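Local coordinates for penicillin-binding protein (Bacillus halodurans, PDB 3TG9), which probably reacts with penicillin-like compounds through an active-site serine, as a member of the beta-lactamase and penicillin-binding protein family, at residues G185-L197 against V222-D236. Residues are numbered along the deposited sequence; the frame is centred on the assembly and turned at random.
Sequences GMHESGYFAFDTL and VIGGSDGGAYVTAED
Asp236, in the first turn of helix 234-245, reaches into the type I turn Met186 to Ser189 and grips it from inside. Asp236 OD2 accepts two hydrogen bonds: Glu188 N, 2.9 Å from Asp236 OD2, donates on the syn side, and Ser189 OG meets the anti lone pair. Ser189 OG lies beside its own backbone N (chi1 -70°), which turns the hydroxyl inward to the carboxylate. The other oxygen, OD1, accepts a hydrogen bond from a water that also donates to Gly185 O and accepts from His187 N.

Beyond this clasp, Gly190 and Tyr231 form one antiparallel hydrogen-bonded pair, with Tyr231 N to Gly190 O at 2.9 Å. The rings of Phe192 and Tyr231 are slid well apart, their planes 29° from parallel, and Phe192 CD2 comes 3.6 Å from Tyr231 CG. Ala230 CB sits over one face of the Tyr191 ring, a CH-pi contact 3.9 Å from its centroid, while Tyr191 OH reaches Gly225 O through a water. Farther along, Phe194 N donates a hydrogen bond to Val222 O at 3.1 Å.

Thr233 OG1 caps the helix by accepting from Asp236 N, and Arg50 binds Glu188 O. The 222-236 segment also bonds, through Asp227 O, to Lys58 of a probable SxxK motif with Ser55. With two donors, a water and the nearby helix N-terminus around it, the Asp236 carboxylate would be expected to stay ionised.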
# COMPACT_ATOMS: atom_id res chain seq x y z
N GLY B 185 21.99 6.48 -19.35
CA GLY B 185 22.79 6.37 -18.15
C GLY B 185 22.02 6.48 -16.85
O GLY B 185 22.62 6.72 -15.80
N MET B 186 20.71 6.30 -16.91
CA MET B 186 19.85 6.41 -15.73
C MET B 186 19.67 5.06 -15.01
O MET B 186 18.64 4.40 -15.18
CB MET B 186 18.48 6.97 -16.15
CG MET B 186 18.57 8.30 -16.92
SD MET B 186 17.03 8.76 -17.77
CE MET B 186 15.93 8.99 -16.38
N HIS B 187 20.65 4.67 -14.21
CA HIS B 187 20.65 3.36 -13.56
C HIS B 187 19.87 3.32 -12.24
O HIS B 187 19.74 2.26 -11.63
CB HIS B 187 22.08 2.87 -13.32
CG HIS B 187 23.01 3.13 -14.46
ND1 HIS B 187 23.04 2.35 -15.60
CD2 HIS B 187 23.95 4.10 -14.64
CE1 HIS B 187 23.95 2.83 -16.43
NE2 HIS B 187 24.52 3.88 -15.87
N GLU B 188 19.38 4.47 -11.79
CA GLU B 188 18.60 4.53 -10.56
C GLU B 188 17.12 4.82 -10.79
O GLU B 188 16.44 5.31 -9.89
CB GLU B 188 19.18 5.59 -9.63
CG GLU B 188 20.60 5.33 -9.17
CD GLU B 188 20.91 6.03 -7.86
OE1 GLU B 188 21.90 6.79 -7.81
OE2 GLU B 188 20.14 5.84 -6.89
N SER B 189 16.63 4.51 -11.98
CA SER B 189 15.26 4.85 -12.37
C SER B 189 14.50 3.62 -12.81
O SER B 189 15.10 2.65 -13.28
CB SER B 189 15.26 5.87 -13.51
OG SER B 189 15.71 7.13 -13.06
N GLY B 190 13.17 3.66 -12.68
CA GLY B 190 12.35 2.53 -13.06
C GLY B 190 10.86 2.71 -12.80
O GLY B 190 10.41 3.68 -12.17
N TYR B 191 10.09 1.76 -13.31
CA TYR B 191 8.66 1.74 -13.06
C TYR B 191 8.42 0.80 -11.90
O TYR B 191 8.13 -0.38 -12.08
CB TYR B 191 7.91 1.31 -14.33
CG TYR B 191 8.05 2.34 -15.43
CD1 TYR B 191 7.01 3.20 -15.72
CD2 TYR B 191 9.23 2.45 -16.17
CE1 TYR B 191 7.12 4.15 -16.71
CE2 TYR B 191 9.34 3.41 -17.18
CZ TYR B 191 8.28 4.25 -17.44
OH TYR B 191 8.36 5.22 -18.42
N PHE B 192 8.62 1.33 -10.69
CA PHE B 192 8.50 0.53 -9.48
C PHE B 192 7.04 0.39 -9.10
O PHE B 192 6.23 1.29 -9.36
CB PHE B 192 9.26 1.18 -8.31
CG PHE B 192 10.69 1.51 -8.62
CD1 PHE B 192 11.44 0.69 -9.45
CD2 PHE B 192 11.29 2.62 -8.05
CE1 PHE B 192 12.76 0.99 -9.73
CE2 PHE B 192 12.61 2.93 -8.33
CZ PHE B 192 13.35 2.11 -9.16
N ALA B 193 6.71 -0.75 -8.49
CA ALA B 193 5.36 -1.01 -8.00
C ALA B 193 5.36 -0.84 -6.50
O ALA B 193 6.36 -1.12 -5.85
CB ALA B 193 4.92 -2.41 -8.38
N PHE B 194 4.24 -0.39 -5.95
CA PHE B 194 4.15 -0.06 -4.53
C PHE B 194 4.44 -1.27 -3.65
O PHE B 194 4.97 -1.12 -2.54
CB PHE B 194 2.75 0.47 -4.19
CG PHE B 194 2.49 1.88 -4.64
CD1 PHE B 194 3.36 2.92 -4.29
CD2 PHE B 194 1.37 2.19 -5.41
CE1 PHE B 194 3.12 4.21 -4.70
CE2 PHE B 194 1.12 3.48 -5.82
CZ PHE B 194 1.99 4.50 -5.47
N ASP B 195 4.09 -2.47 -4.12
CA ASP B 195 4.18 -3.66 -3.27
C ASP B 195 5.55 -4.31 -3.42
O ASP B 195 5.84 -5.32 -2.78
CB ASP B 195 3.04 -4.65 -3.56
CG ASP B 195 2.96 -5.05 -5.02
OD1 ASP B 195 3.38 -4.25 -5.89
OD2 ASP B 195 2.48 -6.16 -5.31
N THR B 196 6.40 -3.71 -4.25
CA THR B 196 7.77 -4.17 -4.40
C THR B 196 8.73 -2.98 -4.47
O THR B 196 9.72 -3.02 -5.18
CB THR B 196 7.94 -5.06 -5.66
OG1 THR B 196 7.56 -4.32 -6.83
CG2 THR B 196 7.07 -6.31 -5.57
N LEU B 197 8.43 -1.94 -3.70
CA LEU B 197 9.28 -0.75 -3.68
C LEU B 197 10.72 -1.08 -3.25
O LEU B 197 10.94 -1.67 -2.20
CB LEU B 197 8.71 0.33 -2.76
CG LEU B 197 7.65 1.30 -3.30
CD1 LEU B 197 7.48 2.43 -2.31
CD2 LEU B 197 8.03 1.84 -4.68
N VAL B 222 -1.02 0.89 -9.32
CA VAL B 222 -0.03 0.25 -8.47
C VAL B 222 1.37 0.42 -9.04
O VAL B 222 2.35 0.42 -8.31
CB VAL B 222 -0.36 -1.24 -8.25
CG1 VAL B 222 -0.47 -1.96 -9.58
CG2 VAL B 222 0.69 -1.91 -7.34
N ILE B 223 1.46 0.59 -10.36
CA ILE B 223 2.74 0.77 -11.01
C ILE B 223 2.58 1.85 -12.06
O ILE B 223 1.49 2.05 -12.59
CB ILE B 223 3.26 -0.54 -11.65
CG1 ILE B 223 4.68 -0.36 -12.20
CG2 ILE B 223 2.33 -1.01 -12.75
CD1 ILE B 223 5.29 -1.65 -12.73
N GLY B 224 3.66 2.58 -12.34
CA GLY B 224 3.62 3.66 -13.31
C GLY B 224 3.48 3.11 -14.71
O GLY B 224 3.69 1.92 -14.94
N GLY B 225 3.14 3.99 -15.65
CA GLY B 225 2.90 3.58 -17.02
C GLY B 225 3.21 4.68 -18.02
O GLY B 225 3.93 5.63 -17.71
N SER B 226 2.65 4.54 -19.22
CA SER B 226 2.97 5.43 -20.32
C SER B 226 2.39 6.84 -20.14
O SER B 226 2.79 7.77 -20.84
CB SER B 226 2.50 4.82 -21.64
OG SER B 226 1.13 4.46 -21.58
N ASP B 227 1.46 7.00 -19.20
CA ASP B 227 0.90 8.32 -18.93
C ASP B 227 1.41 8.97 -17.64
O ASP B 227 1.26 10.17 -17.43
CB ASP B 227 -0.63 8.30 -18.97
CG ASP B 227 -1.23 7.65 -17.74
OD1 ASP B 227 -0.58 6.78 -17.11
OD2 ASP B 227 -2.37 8.00 -17.41
N GLY B 228 2.04 8.18 -16.77
CA GLY B 228 2.63 8.73 -15.57
C GLY B 228 3.10 7.71 -14.56
O GLY B 228 2.88 6.50 -14.72
N GLY B 229 3.77 8.18 -13.53
CA GLY B 229 4.06 7.35 -12.38
C GLY B 229 5.43 6.70 -12.31
O GLY B 229 5.68 5.91 -11.40
N ALA B 230 6.33 7.01 -13.25
CA ALA B 230 7.68 6.46 -13.20
C ALA B 230 8.49 7.10 -12.07
O ALA B 230 8.11 8.16 -11.56
CB ALA B 230 8.40 6.63 -14.52
N TYR B 231 9.58 6.45 -11.68
CA TYR B 231 10.44 6.93 -10.60
C TYR B 231 11.82 7.30 -11.15
O TYR B 231 12.35 6.59 -11.99
CB TYR B 231 10.62 5.87 -9.52
CG TYR B 231 9.40 5.59 -8.65
CD1 TYR B 231 9.28 6.14 -7.38
CD2 TYR B 231 8.37 4.76 -9.09
CE1 TYR B 231 8.18 5.88 -6.57
CE2 TYR B 231 7.25 4.48 -8.28
CZ TYR B 231 7.17 5.05 -7.02
OH TYR B 231 6.09 4.80 -6.20
N VAL B 232 12.38 8.40 -10.66
CA VAL B 232 13.76 8.74 -10.97
C VAL B 232 14.35 9.45 -9.78
O VAL B 232 13.63 9.83 -8.86
CB VAL B 232 13.86 9.71 -12.18
CG1 VAL B 232 13.22 9.10 -13.42
CG2 VAL B 232 13.21 11.04 -11.84
N THR B 233 15.68 9.61 -9.79
CA THR B 233 16.37 10.52 -8.90
C THR B 233 16.56 11.83 -9.67
O THR B 233 16.52 11.83 -10.90
CB THR B 233 17.77 10.00 -8.54
OG1 THR B 233 18.53 9.84 -9.74
CG2 THR B 233 17.68 8.65 -7.82
N ALA B 234 16.77 12.93 -8.95
CA ALA B 234 16.96 14.24 -9.59
C ALA B 234 18.03 14.18 -10.67
O ALA B 234 17.85 14.72 -11.77
CB ALA B 234 17.31 15.30 -8.55
N GLU B 235 19.15 13.54 -10.34
CA GLU B 235 20.29 13.49 -11.25
C GLU B 235 20.06 12.56 -12.45
O GLU B 235 20.56 12.83 -13.53
CB GLU B 235 21.58 13.13 -10.51
CG GLU B 235 22.80 13.23 -11.40
CD GLU B 235 24.11 13.14 -10.63
OE1 GLU B 235 24.07 12.77 -9.43
OE2 GLU B 235 25.17 13.45 -11.23
N ASP B 236 19.33 11.47 -12.26
CA ASP B 236 18.88 10.69 -13.42
C ASP B 236 17.96 11.53 -14.34
O ASP B 236 17.93 11.32 -15.55
CB ASP B 236 18.18 9.40 -12.98
CG ASP B 236 19.12 8.21 -12.87
OD1 ASP B 236 20.36 8.41 -12.88
OD2 ASP B 236 18.63 7.06 -12.78
O HOH W 1 22.03 6.37 -12.63
O HOH W 2 6.25 6.63 -19.07
O HOH W 3 6.29 3.30 -11.45
O HOH W 4 4.39 3.00 -7.73